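Local coordinates for protein N-acetylneuraminic acid (Sialic acid) synthetase (Leptospira borgpetersenii serovar Hardjo-bovis, PDB 6NCS) that probably makes sialic acid or its 9-phosphate, on a TIM barrel that binds manganese, at residues 214-226 with 254-266. Numbering follows the deposited sequence.
Sequences IEIPLLAVASGAE and KLVTETERIRKIL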
loop_
_atom_site.group_PDB
_atom_site.type_symbol
_atom_site.label_atom_id
_atom_site.label_comp_id
_atom_site.label_asym_id
_atom_site.label_seq_id
_atom_site.Cartn_x
_atom_site.Cartn_y
_atom_site.Cartn_z
ATOM N N ILE A 214 -4.902 -12.952 -6.846
ATOM C CA ILE A 214 -3.924 -11.901 -7.103
ATOM C C ILE A 214 -4.207 -10.632 -6.319
ATOM O O ILE A 214 -3.410 -9.692 -6.396
ATOM C CB ILE A 214 -3.790 -11.576 -8.605
ATOM C CG1 ILE A 214 -5.097 -11.027 -9.179
ATOM C CG2 ILE A 214 -3.284 -12.780 -9.379
ATOM C CD1 ILE A 214 -4.908 -10.400 -10.560
ATOM N N GLU A 215 -5.294 -10.579 -5.548
ATOM C CA GLU A 215 -5.569 -9.355 -4.801
ATOM C C GLU A 215 -4.466 -9.062 -3.797
ATOM O O GLU A 215 -4.035 -7.914 -3.667
ATOM C CB GLU A 215 -6.911 -9.431 -4.085
ATOM C CG GLU A 215 -7.256 -8.097 -3.410
ATOM C CD GLU A 215 -8.479 -8.153 -2.522
ATOM O OE1 GLU A 215 -8.644 -9.138 -1.779
ATOM O OE2 GLU A 215 -9.275 -7.193 -2.568
ATOM N N ILE A 216 -4.009 -10.075 -3.058
ATOM C CA ILE A 216 -2.977 -9.834 -2.047
ATOM C C ILE A 216 -1.666 -9.362 -2.673
ATOM O O ILE A 216 -1.108 -8.358 -2.199
ATOM C CB ILE A 216 -2.817 -11.064 -1.142
ATOM C CG1 ILE A 216 -4.108 -11.299 -0.358
ATOM C CG2 ILE A 216 -1.674 -10.843 -0.170
ATOM C CD1 ILE A 216 -4.141 -12.569 0.483
ATOM N N PRO A 217 -1.141 -9.988 -3.736
ATOM C CA PRO A 217 0.048 -9.398 -4.382
ATOM C C PRO A 217 -0.164 -7.972 -4.907
ATOM O O PRO A 217 0.767 -7.159 -4.850
ATOM C CB PRO A 217 0.374 -10.392 -5.515
ATOM C CG PRO A 217 -0.722 -11.384 -5.559
ATOM C CD PRO A 217 -1.430 -11.346 -4.230
ATOM N N LEU A 218 -1.352 -7.629 -5.396
ATOM C CA LEU A 218 -1.591 -6.245 -5.812
ATOM C C LEU A 218 -1.564 -5.301 -4.616
ATOM O O LEU A 218 -0.995 -4.201 -4.694
ATOM C CB LEU A 218 -2.930 -6.137 -6.548
ATOM C CG LEU A 218 -2.888 -6.877 -7.900
ATOM C CD1 LEU A 218 -4.260 -6.895 -8.523
ATOM C CD2 LEU A 218 -1.904 -6.165 -8.820
ATOM N N LEU A 219 -2.202 -5.696 -3.510
ATOM C CA LEU A 219 -2.079 -4.904 -2.293
ATOM C C LEU A 219 -0.624 -4.806 -1.854
ATOM O O LEU A 219 -0.201 -3.770 -1.329
ATOM C CB LEU A 219 -2.950 -5.496 -1.176
ATOM C CG LEU A 219 -4.462 -5.362 -1.404
ATOM C CD1 LEU A 219 -5.247 -6.165 -0.397
ATOM C CD2 LEU A 219 -4.858 -3.890 -1.355
ATOM N N ALA A 220 0.168 -5.855 -2.097
ATOM C CA ALA A 220 1.577 -5.794 -1.719
ATOM C C ALA A 220 2.319 -4.741 -2.524
ATOM O O ALA A 220 3.170 -4.026 -1.980
ATOM C CB ALA A 220 2.238 -7.168 -1.889
ATOM N N VAL A 221 1.987 -4.605 -3.813
ATOM C CA VAL A 221 2.533 -3.512 -4.622
ATOM C C VAL A 221 2.158 -2.163 -4.027
ATOM O O VAL A 221 3.006 -1.274 -3.897
ATOM C CB VAL A 221 2.065 -3.625 -6.087
ATOM C CG1 VAL A 221 2.494 -2.394 -6.875
ATOM C CG2 VAL A 221 2.619 -4.886 -6.731
ATOM N N ALA A 222 0.881 -1.979 -3.660
ATOM C CA ALA A 222 0.496 -0.713 -3.042
ATOM C C ALA A 222 1.230 -0.482 -1.725
ATOM O O ALA A 222 1.489 0.669 -1.350
ATOM C CB ALA A 222 -1.020 -0.653 -2.815
ATOM N N SER A 223 1.590 -1.546 -1.020
ATOM C CA SER A 223 2.301 -1.394 0.238
ATOM C C SER A 223 3.815 -1.308 0.055
ATOM O O SER A 223 4.546 -1.320 1.051
ATOM C CB SER A 223 1.948 -2.536 1.190
ATOM O OG SER A 223 2.600 -3.729 0.810
ATOM N N GLY A 224 4.301 -1.225 -1.180
ATOM C CA GLY A 224 5.714 -0.953 -1.427
ATOM C C GLY A 224 6.513 -2.047 -2.111
ATOM O O GLY A 224 7.712 -1.839 -2.347
ATOM N N ALA A 225 5.941 -3.205 -2.443
ATOM C CA ALA A 225 6.730 -4.277 -3.054
ATOM C C ALA A 225 7.306 -3.853 -4.400
ATOM O O ALA A 225 6.608 -3.270 -5.235
ATOM C CB ALA A 225 5.873 -5.526 -3.226
ATOM N N GLU A 226 8.586 -4.161 -4.615
ATOM C CA GLU A 226 9.279 -3.849 -5.860
ATOM C C GLU A 226 9.480 -5.074 -6.737
ATOM O O GLU A 226 9.920 -4.942 -7.889
ATOM C CB GLU A 226 10.629 -3.196 -5.540
ATOM C CG GLU A 226 10.509 -2.091 -4.490
ATOM C CD GLU A 226 11.841 -1.484 -4.100
ATOM O OE1 GLU A 226 12.317 -1.742 -2.967
ATOM O OE2 GLU A 226 12.414 -0.751 -4.933
ATOM N N LYS A 254 -3.385 -10.151 -15.865
ATOM C CA LYS A 254 -4.043 -9.114 -15.074
ATOM C C LYS A 254 -3.155 -8.639 -13.932
ATOM O O LYS A 254 -3.145 -7.443 -13.609
ATOM C CB LYS A 254 -5.380 -9.641 -14.543
ATOM C CG LYS A 254 -6.220 -8.633 -13.806
ATOM C CD LYS A 254 -6.684 -7.546 -14.761
ATOM C CE LYS A 254 -8.159 -7.246 -14.591
ATOM N NZ LYS A 254 -8.618 -6.289 -15.636
ATOM N N LEU A 255 -2.403 -9.555 -13.306
ATOM C CA LEU A 255 -1.444 -9.149 -12.280
ATOM C C LEU A 255 -0.445 -8.158 -12.846
ATOM O O LEU A 255 -0.132 -7.146 -12.211
ATOM C CB LEU A 255 -0.715 -10.374 -11.717
ATOM C CG LEU A 255 0.396 -10.143 -10.688
ATOM C CD1 LEU A 255 -0.119 -9.456 -9.409
ATOM C CD2 LEU A 255 1.051 -11.484 -10.347
ATOM N N VAL A 256 0.053 -8.423 -14.052
ATOM C CA VAL A 256 1.026 -7.526 -14.670
ATOM C C VAL A 256 0.407 -6.155 -14.924
ATOM O O VAL A 256 0.997 -5.119 -14.591
ATOM C CB VAL A 256 1.581 -8.149 -15.964
ATOM C CG1 VAL A 256 2.391 -7.122 -16.748
ATOM C CG2 VAL A 256 2.450 -9.385 -15.627
ATOM N N THR A 257 -0.776 -6.117 -15.551
ATOM C CA THR A 257 -1.312 -4.809 -15.937
ATOM C C THR A 257 -1.835 -4.053 -14.726
ATOM O O THR A 257 -1.762 -2.815 -14.681
ATOM C CB THR A 257 -2.417 -4.931 -17.001
ATOM O OG1 THR A 257 -3.511 -5.709 -16.507
ATOM C CG2 THR A 257 -1.872 -5.573 -18.274
ATOM N N GLU A 258 -2.359 -4.769 -13.735
ATOM C CA GLU A 258 -2.826 -4.084 -12.537
ATOM C C GLU A 258 -1.657 -3.590 -11.697
ATOM O O GLU A 258 -1.750 -2.527 -11.077
ATOM C CB GLU A 258 -3.741 -5.001 -11.730
ATOM C CG GLU A 258 -5.141 -5.145 -12.358
ATOM C CD GLU A 258 -5.963 -3.859 -12.267
ATOM O OE1 GLU A 258 -6.624 -3.636 -11.230
ATOM O OE2 GLU A 258 -5.953 -3.073 -13.236
ATOM N N THR A 259 -0.538 -4.321 -11.688
ATOM C CA THR A 259 0.651 -3.818 -11.009
ATOM C C THR A 259 1.118 -2.510 -11.627
ATOM O O THR A 259 1.456 -1.558 -10.907
ATOM C CB THR A 259 1.768 -4.857 -11.061
ATOM O OG1 THR A 259 1.404 -5.983 -10.261
ATOM C CG2 THR A 259 3.041 -4.270 -10.523
ATOM N N GLU A 260 1.133 -2.441 -12.961
ATOM C CA GLU A 260 1.537 -1.211 -13.628
ATOM C C GLU A 260 0.583 -0.079 -13.276
ATOM O O GLU A 260 1.009 1.056 -13.031
ATOM C CB GLU A 260 1.607 -1.442 -15.140
ATOM C CG GLU A 260 2.766 -2.361 -15.541
ATOM C CD GLU A 260 2.652 -2.985 -16.943
ATOM O OE1 GLU A 260 1.554 -2.987 -17.553
ATOM O OE2 GLU A 260 3.681 -3.498 -17.428
ATOM N N ARG A 261 -0.714 -0.382 -13.212
ATOM C CA ARG A 261 -1.690 0.651 -12.899
ATOM C C ARG A 261 -1.516 1.154 -11.474
ATOM O O ARG A 261 -1.566 2.366 -11.233
ATOM C CB ARG A 261 -3.109 0.116 -13.134
ATOM C CG ARG A 261 -4.189 1.160 -12.925
ATOM C CD ARG A 261 -5.556 0.630 -13.348
ATOM N NE ARG A 261 -6.068 -0.353 -12.396
ATOM C CZ ARG A 261 -6.777 -0.032 -11.318
ATOM N NH1 ARG A 261 -7.060 1.241 -11.072
ATOM N NH2 ARG A 261 -7.212 -0.978 -10.491
ATOM N N ILE A 262 -1.304 0.244 -10.512
ATOM C CA ILE A 262 -1.096 0.675 -9.129
ATOM C C ILE A 262 0.206 1.464 -9.004
ATOM O O ILE A 262 0.274 2.453 -8.268
ATOM C CB ILE A 262 -1.132 -0.537 -8.179
ATOM C CG1 ILE A 262 -2.547 -1.107 -8.121
ATOM C CG2 ILE A 262 -0.671 -0.152 -6.771
ATOM C CD1 ILE A 262 -2.639 -2.505 -7.452
ATOM N N ARG A 263 1.246 1.066 -9.736
ATOM C CA ARG A 263 2.484 1.845 -9.695
ATOM C C ARG A 263 2.250 3.269 -10.165
ATOM O O ARG A 263 2.809 4.216 -9.597
ATOM C CB ARG A 263 3.576 1.187 -10.534
ATOM C CG ARG A 263 4.573 0.389 -9.695
ATOM C CD ARG A 263 5.204 1.270 -8.623
ATOM N NE ARG A 263 6.184 0.573 -7.788
ATOM C CZ ARG A 263 7.460 0.381 -8.121
ATOM N NH1 ARG A 263 7.925 0.806 -9.291
ATOM N NH2 ARG A 263 8.273 -0.250 -7.283
ATOM N N LYS A 264 1.420 3.446 -11.195
ATOM C CA LYS A 264 1.113 4.796 -11.646
ATOM C C LYS A 264 0.412 5.575 -10.544
ATOM O O LYS A 264 0.692 6.757 -10.343
ATOM C CB LYS A 264 0.251 4.768 -12.909
ATOM N N ILE A 265 -0.482 4.910 -9.808
ATOM C CA ILE A 265 -1.220 5.554 -8.728
ATOM C C ILE A 265 -0.281 5.920 -7.583
ATOM O O ILE A 265 -0.436 6.970 -6.946
ATOM C CB ILE A 265 -2.364 4.626 -8.266
ATOM C CG1 ILE A 265 -3.445 4.542 -9.345
ATOM C CG2 ILE A 265 -2.946 5.083 -6.923
ATOM C CD1 ILE A 265 -4.415 3.349 -9.174
ATOM N N LEU A 266 0.697 5.054 -7.286
ATOM C CA LEU A 266 1.682 5.389 -6.261
ATOM C C LEU A 266 2.492 6.615 -6.649
ATOM O O LEU A 266 2.824 7.443 -5.790
ATOM C CB LEU A 266 2.625 4.211 -6.006
ATOM C CG LEU A 266 2.011 2.997 -5.314
ATOM C CD1 LEU A 266 2.973 1.830 -5.345
ATOM C CD2 LEU A 266 1.686 3.355 -3.870
HETATM O O HOH W 1 5.369 -0.821 -5.121
HETATM O O HOH W 2 11.159 -0.433 -7.729
#
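L218 is the bump of the shorter helix that drops into a hollow of the longer one, a knob-into-hole fit walled by L255, E258, T259 and I262. With chi1 at -67°, CG lies anti to the carbonyl carbon, and chi2 near 173° turns both methyls to the neighbouring helix: CD2 rests 3.6 Å from CB of E258, and CD1 lies against the same carbon. L255 and L218 lie alongside each other, pointing opposite ways, with L255 CD1 3.8 Å from L218 CD2 and in touch also with CB of P217. I262 fills the next groove with two branches. Its CD1 reaches back to CB of L218, while CG2 wedges between V221 and A222, 3.9 Å from V221 CG1. Both methyls of V221 meet CG2 of T259, the two side chains roughly perpendicular; the T259 hydroxyl bonds at 2.7 Å from OG1 to L255 O. Helices 215-222 and 249-266 are neighbours on the outside of the TIM barrel, following strands 205-209 and 227-231; segments 215-222 and 254-266 run nearly parallel, 26° apart with axes 9.4 Å from each other. P217 and V221 also press on I228 of strand 227-231. At the start of the contact I214 lays CD1 over the backbone of the longer helix, 3.8 Å from L255 N and beside CG of K254. Toward the other end the shorter helix closes in a Schellman motif with G224 at C-prime, and L266 sets its methyls against the carbonyl oxygens of V221 and A222, CD1 3.4 Å from V221 O. R263, bent at chi2, comes alongside this turn, where a water in its guanidinium plane joins NE to the carbonyls of V221 and A225; NH1 bonds to N24 O, and a second water accepts from NH2 and lies within bonding reach of E226 OE2, which also bonds S10.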